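Local coordinates for protein NADH dehydrogenase, putative (Plasmodium falciparum, PDB 5JWC) that probably passes electrons from NADH through a bound FAD to ubiquinone, as a membrane-associated type II NADH dehydrogenase of the malaria parasite, at residues A[29-34]-A[52-57]; A[113-118]-A[127-132]. All coordinates share one frame; numbering follows the deposited sequence.

Contact 1: residues A[29-34]-A[52-57]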
ATOM      1  N   GLU A  29      27.787 -18.263  21.515  1.00 48.01           N
ATOM      2  CA  GLU A  29      27.687 -16.903  22.021  1.00 44.98           C
ATOM      3  C   GLU A  29      26.565 -16.138  21.331  1.00 40.29           C
ATOM      4  O   GLU A  29      26.351 -16.255  20.122  1.00 40.10           O
ATOM      5  CB  GLU A  29      29.017 -16.161  21.878  1.00 48.37           C
ATOM      6  CG  GLU A  29      29.984 -16.457  23.030  1.00 50.61           C
ATOM      7  CD  GLU A  29      31.361 -15.882  22.797  1.00 55.13           C
ATOM      8  OE1 GLU A  29      31.775 -15.744  21.622  1.00 58.24           O
ATOM      9  OE2 GLU A  29      32.019 -15.527  23.792  1.00 64.22           O
ATOM     10  N   LYS A  30      25.846 -15.373  22.140  1.00 37.31           N
ATOM     11  CA  LYS A  30      24.675 -14.655  21.690  1.00 43.31           C
ATOM     12  C   LYS A  30      25.002 -13.212  21.270  1.00 42.20           C
ATOM     13  O   LYS A  30      25.523 -12.421  22.071  1.00 36.97           O
ATOM     14  CB  LYS A  30      23.618 -14.624  22.793  1.00 41.82           C
ATOM     15  CG  LYS A  30      22.211 -14.792  22.280  1.00 53.75           C
ATOM     16  CD  LYS A  30      21.209 -15.073  23.408  1.00 58.20           C
ATOM     17  CE  LYS A  30      19.901 -14.305  23.133  1.00 57.47           C
ATOM     18  NZ  LYS A  30      18.934 -14.288  24.277  1.00 55.45           N
ATOM     19  N   ILE A  31      24.690 -12.879  20.020  1.00 35.87           N
ATOM     20  CA  ILE A  31      24.741 -11.496  19.561  1.00 34.68           C
ATOM     21  C   ILE A  31      23.320 -10.973  19.379  1.00 35.58           C
ATOM     22  O   ILE A  31      22.539 -11.539  18.609  1.00 31.42           O
ATOM     23  CB  ILE A  31      25.489 -11.341  18.220  1.00 34.79           C
ATOM     24  CG1 ILE A  31      26.902 -11.914  18.285  1.00 32.47           C
ATOM     25  CG2 ILE A  31      25.518  -9.877  17.812  1.00 33.22           C
ATOM     26  CD1 ILE A  31      27.585 -11.990  16.923  1.00 30.24           C
ATOM     27  N   ILE A  32      22.981  -9.906  20.090  1.00 31.52           N
ATOM     28  CA  ILE A  32      21.736  -9.205  19.837  1.00 31.57           C
ATOM     29  C   ILE A  32      22.025  -7.961  18.995  1.00 34.65           C
ATOM     30  O   ILE A  32      22.885  -7.156  19.347  1.00 30.77           O
ATOM     31  CB  ILE A  32      21.019  -8.789  21.135  1.00 31.55           C
ATOM     32  CG1 ILE A  32      20.520 -10.024  21.913  1.00 35.50           C
ATOM     33  CG2 ILE A  32      19.864  -7.860  20.822  1.00 28.89           C
ATOM     34  CD1 ILE A  32      19.633  -9.665  23.076  1.00 34.85           C
ATOM     35  N   ILE A  33      21.326  -7.830  17.876  1.00 30.97           N
ATOM     36  CA  ILE A  33      21.394  -6.630  17.042  1.00 28.72           C
ATOM     37  C   ILE A  33      20.162  -5.772  17.296  1.00 31.35           C
ATOM     38  O   ILE A  33      19.027  -6.254  17.157  1.00 29.14           O
ATOM     39  CB  ILE A  33      21.441  -6.992  15.558  1.00 28.07           C
ATOM     40  CG1 ILE A  33      22.569  -7.964  15.276  1.00 27.96           C
ATOM     41  CG2 ILE A  33      21.559  -5.726  14.677  1.00 27.56           C
ATOM     42  CD1 ILE A  33      22.355  -8.689  13.959  1.00 28.61           C
ATOM     43  N   LEU A  34      20.362  -4.513  17.669  1.00 27.51           N
ATOM     44  CA  LEU A  34      19.228  -3.623  17.840  1.00 27.16           C
ATOM     45  C   LEU A  34      19.092  -2.771  16.592  1.00 31.38           C
ATOM     46  O   LEU A  34      19.982  -1.982  16.287  1.00 29.40           O
ATOM     47  CB  LEU A  34      19.391  -2.724  19.054  1.00 27.24           C
ATOM     48  CG  LEU A  34      19.596  -3.417  20.396  1.00 35.44           C
ATOM     49  CD1 LEU A  34      19.626  -2.347  21.505  1.00 31.32           C
ATOM     50  CD2 LEU A  34      18.488  -4.451  20.632  1.00 29.87           C
ATOM     51  N   TYR A  52      27.793 -17.849  15.482  1.00 39.08           N
ATOM     52  CA  TYR A  52      27.096 -17.153  16.545  1.00 31.93           C
ATOM     53  C   TYR A  52      25.608 -17.440  16.533  1.00 35.41           C
ATOM     54  O   TYR A  52      25.048 -17.865  15.530  1.00 36.44           O
ATOM     55  CB  TYR A  52      27.335 -15.635  16.449  1.00 35.56           C
ATOM     56  CG  TYR A  52      28.799 -15.204  16.583  1.00 34.09           C
ATOM     57  CD1 TYR A  52      29.351 -14.940  17.828  1.00 39.64           C
ATOM     58  CD2 TYR A  52      29.612 -15.060  15.465  1.00 35.37           C
ATOM     59  CE1 TYR A  52      30.688 -14.536  17.962  1.00 41.22           C
ATOM     60  CE2 TYR A  52      30.947 -14.660  15.590  1.00 36.43           C
ATOM     61  CZ  TYR A  52      31.472 -14.404  16.838  1.00 35.58           C
ATOM     62  OH  TYR A  52      32.783 -14.002  16.965  1.00 37.96           O
ATOM     63  N   ASP A  53      24.981 -17.209  17.676  1.00 42.23           N
ATOM     64  CA  ASP A  53      23.533 -17.221  17.784  1.00 41.29           C
ATOM     65  C   ASP A  53      23.024 -15.789  17.736  1.00 40.80           C
ATOM     66  O   ASP A  53      23.146 -15.038  18.708  1.00 37.01           O
ATOM     67  CB  ASP A  53      23.076 -17.904  19.067  1.00 47.95           C
ATOM     68  CG  ASP A  53      21.566 -17.929  19.198  1.00 56.99           C
ATOM     69  OD1 ASP A  53      20.896 -18.450  18.275  1.00 61.10           O
ATOM     70  OD2 ASP A  53      21.054 -17.415  20.218  1.00 59.94           O
ATOM     71  N   VAL A  54      22.463 -15.416  16.591  1.00 40.96           N
ATOM     72  CA  VAL A  54      22.149 -14.019  16.305  1.00 34.77           C
ATOM     73  C   VAL A  54      20.661 -13.743  16.367  1.00 37.25           C
ATOM     74  O   VAL A  54      19.868 -14.410  15.685  1.00 33.57           O
ATOM     75  CB  VAL A  54      22.658 -13.621  14.916  1.00 36.43           C
ATOM     76  CG1 VAL A  54      22.327 -12.145  14.614  1.00 33.27           C
ATOM     77  CG2 VAL A  54      24.160 -13.912  14.784  1.00 31.86           C
ATOM     78  N   THR A  55      20.289 -12.746  17.169  1.00 31.45           N
ATOM     79  CA  THR A  55      18.914 -12.278  17.171  1.00 35.03           C
ATOM     80  C   THR A  55      18.861 -10.792  16.841  1.00 33.59           C
ATOM     81  O   THR A  55      19.541  -9.983  17.477  1.00 32.65           O
ATOM     82  CB  THR A  55      18.219 -12.536  18.542  1.00 36.77           C
ATOM     83  OG1 THR A  55      18.323 -13.927  18.873  1.00 41.33           O
ATOM     84  CG2 THR A  55      16.760 -12.161  18.481  1.00 37.21           C
ATOM     85  N   LEU A  56      18.065 -10.432  15.838  1.00 29.40           N
ATOM     86  CA  LEU A  56      17.839  -9.037  15.549  1.00 27.71           C
ATOM     87  C   LEU A  56      16.536  -8.597  16.181  1.00 30.57           C
ATOM     88  O   LEU A  56      15.491  -9.262  16.059  1.00 31.85           O
ATOM     89  CB  LEU A  56      17.844  -8.770  14.039  1.00 31.29           C
ATOM     90  CG  LEU A  56      17.901  -7.292  13.620  1.00 28.89           C
ATOM     91  CD1 LEU A  56      18.638  -7.188  12.251  1.00 28.62           C
ATOM     92  CD2 LEU A  56      16.517  -6.662  13.525  1.00 24.92           C
ATOM     93  N   ILE A  57      16.610  -7.464  16.857  1.00 27.53           N
ATOM     94  CA  ILE A  57      15.482  -6.918  17.563  1.00 30.79           C
ATOM     95  C   ILE A  57      15.180  -5.514  17.052  1.00 29.77           C
ATOM     96  O   ILE A  57      16.037  -4.632  17.097  1.00 30.21           O
ATOM     97  CB  ILE A  57      15.768  -6.877  19.074  1.00 30.90           C
ATOM     98  CG1 ILE A  57      15.985  -8.296  19.584  1.00 35.94           C
ATOM     99  CG2 ILE A  57      14.617  -6.261  19.798  1.00 34.03           C
ATOM    100  CD1 ILE A  57      16.410  -8.350  21.010  1.00 45.32           C
TER
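I31 and I33 meet V54 and L56 on one face of two parallel strands, 30-34 and 53-57, the two strands of a beta-alpha-beta unit whose crossover is helix 38-46; I31 also reaches the ring of Y52, just before the second strand. With the GxGxxG pattern that follows the first strand, this is consistent with the Rossmann-type fold that holds FAD. The strand axes approach to 4.6 Å with 19° between their directions, and five backbone hydrogen bonds run in the staggered parallel pattern: D53 N to E29 O, I31 N to D53 O, T55 N to I31 O, I33 N to T55 O and I57 N to I33 O. I57 N to I33 O is the shortest, at 2.7 Å, and its N-H...O angle is 171°.

Apolar packing differs on the two faces. On the side facing helix 38-46, I33 CD1 reaches V54 CG1 at 3.5 Å, while the body of I33 lies against L56; F43 and L44 of the helix cover this layer. On the other face I32 CG2 presses on I57 CD1 at 3.5 Å, tighter than usual for two carbons, and L34 runs beside I57, a residue of the FAD pocket.

The polar ends find partners outside the two strands. The methylenes of K30 lie along D53, K30 CG being 3.5 Å from D53 OD2. K30 NZ bonds to F128 O, Y52 OH to F438 O and E29 OE2 to H443 NE2.

The E29 carboxylate lies alongside the Y52 ring, their planes nearly parallel. I31 CG1 stands beside its own backbone N (chi1 -56°); with the chain extended beyond CG1, this brings CD1 over the ring face, toward its rim, in a CH-pi contact 3.8 Å from the Y52 centroid.

Contact 2: residues A[113-118]-A[127-132]; sequences KYINCI and LFYDYL
The beta hairpin of strands 114-118 and 124-128 sets Y114 opposite F128 and I115 opposite L127, at the end where the chain leaves the hairpin for strand 131-134. I115 and L127 form an antiparallel hydrogen-bonded pair, I115 N to L127 O at 2.8 Å and L127 N to I115 O at 3.0 Å. Y114 and F128 are the adjoining non-hydrogen-bonded pair, and beyond them Y129 N bonds to K113 O with a 167° N-H...O angle.

On the face with Y114 and F128, Y114 CB sits over the F128 ring, 3.9 Å from its centroid, a CH-pi contact; the two rings meet obliquely, their planes at 59°. On the reverse face I115 uses both branches: CG1 leans on L127 CB, and CG2 on Y129 CE2 and L132 CD2, each of these two at 4.0 Å.

Y129 CG lies between its backbone N and carbonyl carbon (chi1 64°), turning the ring back against the K113 peptide, with Y129 CE2 3.4 Å from K113 C. L132 CB lies against the opposite face, toward its rim. K113 and Y114 both face F109 of the preceding strand 99-109, fitting a G1 beta bulge where that strand pairs with 114-118, in a beta meander of 99-109, 114-118 and 124-128.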
ATOM      1  N   LYS A 113      24.525  -7.648  31.498  1.00 53.06           N
ATOM      2  CA  LYS A 113      24.505  -8.179  30.125  1.00 42.71           C
ATOM      3  C   LYS A 113      23.129  -8.653  29.654  1.00 39.91           C
ATOM      4  O   LYS A 113      22.991  -9.726  29.076  1.00 45.14           O
ATOM      5  CB  LYS A 113      25.526  -9.310  30.018  1.00 41.80           C
ATOM      6  CG  LYS A 113      26.939  -8.812  30.351  1.00 51.22           C
ATOM      7  CD  LYS A 113      28.028  -9.864  30.220  1.00 51.40           C
ATOM      8  CE  LYS A 113      27.784 -10.857  29.127  1.00 51.83           C
ATOM      9  NZ  LYS A 113      28.796 -11.955  29.226  1.00 62.80           N
ATOM     10  N   TYR A 114      22.114  -7.843  29.917  1.00 42.06           N
ATOM     11  CA  TYR A 114      20.795  -8.055  29.344  1.00 44.71           C
ATOM     12  C   TYR A 114      20.148  -6.732  28.958  1.00 43.63           C
ATOM     13  O   TYR A 114      20.615  -5.655  29.350  1.00 46.84           O
ATOM     14  CB  TYR A 114      19.885  -8.834  30.318  1.00 46.46           C
ATOM     15  CG  TYR A 114      19.400  -8.039  31.506  1.00 43.71           C
ATOM     16  CD1 TYR A 114      20.092  -8.064  32.718  1.00 50.29           C
ATOM     17  CD2 TYR A 114      18.240  -7.286  31.433  1.00 46.00           C
ATOM     18  CE1 TYR A 114      19.641  -7.331  33.816  1.00 50.19           C
ATOM     19  CE2 TYR A 114      17.783  -6.554  32.518  1.00 47.30           C
ATOM     20  CZ  TYR A 114      18.484  -6.582  33.705  1.00 53.07           C
ATOM     21  OH  TYR A 114      18.017  -5.843  34.773  1.00 53.57           O
ATOM     22  N   ILE A 115      19.065  -6.818  28.191  1.00 40.35           N
ATOM     23  CA  ILE A 115      18.284  -5.648  27.814  1.00 39.88           C
ATOM     24  C   ILE A 115      16.823  -5.841  28.206  1.00 39.42           C
ATOM     25  O   ILE A 115      16.345  -6.967  28.289  1.00 43.50           O
ATOM     26  CB  ILE A 115      18.338  -5.366  26.284  1.00 38.97           C
ATOM     27  CG1 ILE A 115      17.820  -6.577  25.497  1.00 39.49           C
ATOM     28  CG2 ILE A 115      19.751  -4.985  25.841  1.00 35.75           C
ATOM     29  CD1 ILE A 115      17.695  -6.344  23.987  1.00 38.50           C
ATOM     30  N   ASN A 116      16.127  -4.737  28.443  1.00 38.66           N
ATOM     31  CA  ASN A 116      14.674  -4.738  28.524  1.00 40.99           C
ATOM     32  C   ASN A 116      14.036  -4.212  27.242  1.00 46.66           C
ATOM     33  O   ASN A 116      14.422  -3.150  26.738  1.00 45.30           O
ATOM     34  CB  ASN A 116      14.187  -3.888  29.694  1.00 46.55           C
ATOM     35  CG  ASN A 116      14.337  -4.588  31.027  1.00 46.84           C
ATOM     36  OD1 ASN A 116      14.496  -5.807  31.088  1.00 48.33           O
ATOM     37  ND2 ASN A 116      14.278  -3.817  32.105  1.00 48.65           N
ATOM     38  N   CYS A 117      13.051  -4.948  26.733  1.00 40.50           N
ATOM     39  CA  CYS A 117      12.285  -4.529  25.560  1.00 44.23           C
ATOM     40  C   CYS A 117      10.793  -4.486  25.867  1.00 46.84           C
ATOM     41  O   CYS A 117      10.346  -5.039  26.868  1.00 50.13           O
ATOM     42  CB  CYS A 117      12.530  -5.481  24.390  1.00 40.04           C
ATOM     43  SG  CYS A 117      14.266  -5.693  23.944  1.00 44.75           S
ATOM     44  N   ILE A 118      10.019  -3.846  24.997  1.00 43.26           N
ATOM     45  CA  ILE A 118       8.567  -3.972  25.044  1.00 42.89           C
ATOM     46  C   ILE A 118       8.019  -4.397  23.686  1.00 45.60           C
ATOM     47  O   ILE A 118       8.633  -4.118  22.650  1.00 41.93           O
ATOM     48  CB  ILE A 118       7.866  -2.659  25.445  1.00 44.84           C
ATOM     49  CG1 ILE A 118       8.326  -1.512  24.540  1.00 43.93           C
ATOM     50  CG2 ILE A 118       8.126  -2.349  26.890  1.00 46.75           C
ATOM     51  CD1 ILE A 118       7.537  -0.243  24.719  1.00 44.45           C
ATOM     52  N   LEU A 127      15.942  -9.907  27.887  1.00 42.37           N
ATOM     53  CA  LEU A 127      16.767 -10.733  27.012  1.00 38.41           C
ATOM     54  C   LEU A 127      18.242 -10.594  27.350  1.00 39.22           C
ATOM     55  O   LEU A 127      18.743  -9.490  27.501  1.00 40.36           O
ATOM     56  CB  LEU A 127      16.527 -10.364  25.541  1.00 42.00           C
ATOM     57  CG  LEU A 127      15.106 -10.611  25.018  1.00 43.86           C
ATOM     58  CD1 LEU A 127      14.890  -9.980  23.654  1.00 42.51           C
ATOM     59  CD2 LEU A 127      14.825 -12.110  24.966  1.00 45.65           C
ATOM     60  N   PHE A 128      18.933 -11.721  27.458  1.00 37.14           N
ATOM     61  CA  PHE A 128      20.344 -11.729  27.770  1.00 43.89           C
ATOM     62  C   PHE A 128      21.182 -11.786  26.502  1.00 41.79           C
ATOM     63  O   PHE A 128      20.740 -12.323  25.493  1.00 43.00           O
ATOM     64  CB  PHE A 128      20.682 -12.920  28.668  1.00 43.83           C
ATOM     65  CG  PHE A 128      20.211 -12.758  30.084  1.00 48.97           C
ATOM     66  CD1 PHE A 128      20.995 -12.102  31.019  1.00 49.53           C
ATOM     67  CD2 PHE A 128      18.988 -13.270  30.484  1.00 52.61           C
ATOM     68  CE1 PHE A 128      20.563 -11.950  32.323  1.00 51.35           C
ATOM     69  CE2 PHE A 128      18.550 -13.124  31.790  1.00 52.81           C
ATOM     70  CZ  PHE A 128      19.338 -12.460  32.707  1.00 55.97           C
ATOM     71  N   TYR A 129      22.401 -11.259  26.567  1.00 39.22           N
ATOM     72  CA  TYR A 129      23.302 -11.274  25.417  1.00 37.92           C
ATOM     73  C   TYR A 129      24.745 -11.514  25.831  1.00 36.93           C
ATOM     74  O   TYR A 129      25.128 -11.211  26.950  1.00 41.82           O
ATOM     75  CB  TYR A 129      23.210  -9.947  24.638  1.00 33.89           C
ATOM     76  CG  TYR A 129      23.673  -8.740  25.434  1.00 34.77           C
ATOM     77  CD1 TYR A 129      25.020  -8.404  25.510  1.00 35.56           C
ATOM     78  CD2 TYR A 129      22.761  -7.932  26.089  1.00 35.03           C
ATOM     79  CE1 TYR A 129      25.442  -7.308  26.240  1.00 37.92           C
ATOM     80  CE2 TYR A 129      23.169  -6.832  26.813  1.00 36.34           C
ATOM     81  CZ  TYR A 129      24.509  -6.527  26.888  1.00 37.10           C
ATOM     82  OH  TYR A 129      24.907  -5.432  27.612  1.00 41.36           O
ATOM     83  N   ASP A 130      25.549 -12.027  24.906  1.00 38.04           N
ATOM     84  CA  ASP A 130      27.002 -12.025  25.052  1.00 36.72           C
ATOM     85  C   ASP A 130      27.626 -10.785  24.381  1.00 41.23           C
ATOM     86  O   ASP A 130      28.599 -10.212  24.876  1.00 37.10           O
ATOM     87  CB  ASP A 130      27.578 -13.305  24.465  1.00 37.29           C
ATOM     88  CG  ASP A 130      27.123 -14.534  25.235  1.00 46.66           C
ATOM     89  OD1 ASP A 130      27.251 -14.518  26.474  1.00 42.61           O
ATOM     90  OD2 ASP A 130      26.596 -15.477  24.612  1.00 44.18           O
ATOM     91  N   TYR A 131      27.077 -10.400  23.235  1.00 38.15           N
ATOM     92  CA  TYR A 131      27.457  -9.150  22.573  1.00 38.10           C
ATOM     93  C   TYR A 131      26.217  -8.394  22.147  1.00 37.94           C
ATOM     94  O   TYR A 131      25.226  -8.998  21.721  1.00 35.30           O
ATOM     95  CB  TYR A 131      28.323  -9.408  21.349  1.00 32.91           C
ATOM     96  CG  TYR A 131      29.619 -10.112  21.620  1.00 38.40           C
ATOM     97  CD1 TYR A 131      30.731  -9.420  22.076  1.00 39.77           C
ATOM     98  CD2 TYR A 131      29.732 -11.480  21.426  1.00 41.42           C
ATOM     99  CE1 TYR A 131      31.933 -10.082  22.320  1.00 46.32           C
ATOM    100  CE2 TYR A 131      30.906 -12.140  21.667  1.00 44.64           C
ATOM    101  CZ  TYR A 131      32.006 -11.445  22.110  1.00 50.78           C
ATOM    102  OH  TYR A 131      33.174 -12.139  22.350  1.00 57.80           O
ATOM    103  N   LEU A 132      26.294  -7.072  22.227  1.00 37.04           N
ATOM    104  CA  LEU A 132      25.201  -6.214  21.822  1.00 36.51           C
ATOM    105  C   LEU A 132      25.665  -5.239  20.727  1.00 37.06           C
ATOM    106  O   LEU A 132      26.638  -4.490  20.915  1.00 33.20           O
ATOM    107  CB  LEU A 132      24.663  -5.453  23.016  1.00 34.39           C
ATOM    108  CG  LEU A 132      23.437  -4.579  22.781  1.00 34.30           C
ATOM    109  CD1 LEU A 132      22.220  -5.402  22.334  1.00 34.09           C
ATOM    110  CD2 LEU A 132      23.142  -3.774  24.028  1.00 36.00           C
TER

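Contact 1 and contact 2 lie with their centres 9 Å apart and follow one another along the chain. Strand 131-134 lies beside strand 30-34, on the side away from 53-57. Strands 99-109, 114-118 and 124-128 form a meander that folds back against the parallel strands 53-57, 30-34 and 131-134, and after F128 the chain needs only a short turn to enter 131-134. The junction has a polar part, K30 N to D130 OD2 at 2.6 Å and K30 O to Y131 N at 2.8 Å, both probable hydrogen bonds, and an apolar one: I115 and L132 touch L34, so the hairpin packs against the core of what is probably the FAD-binding domain.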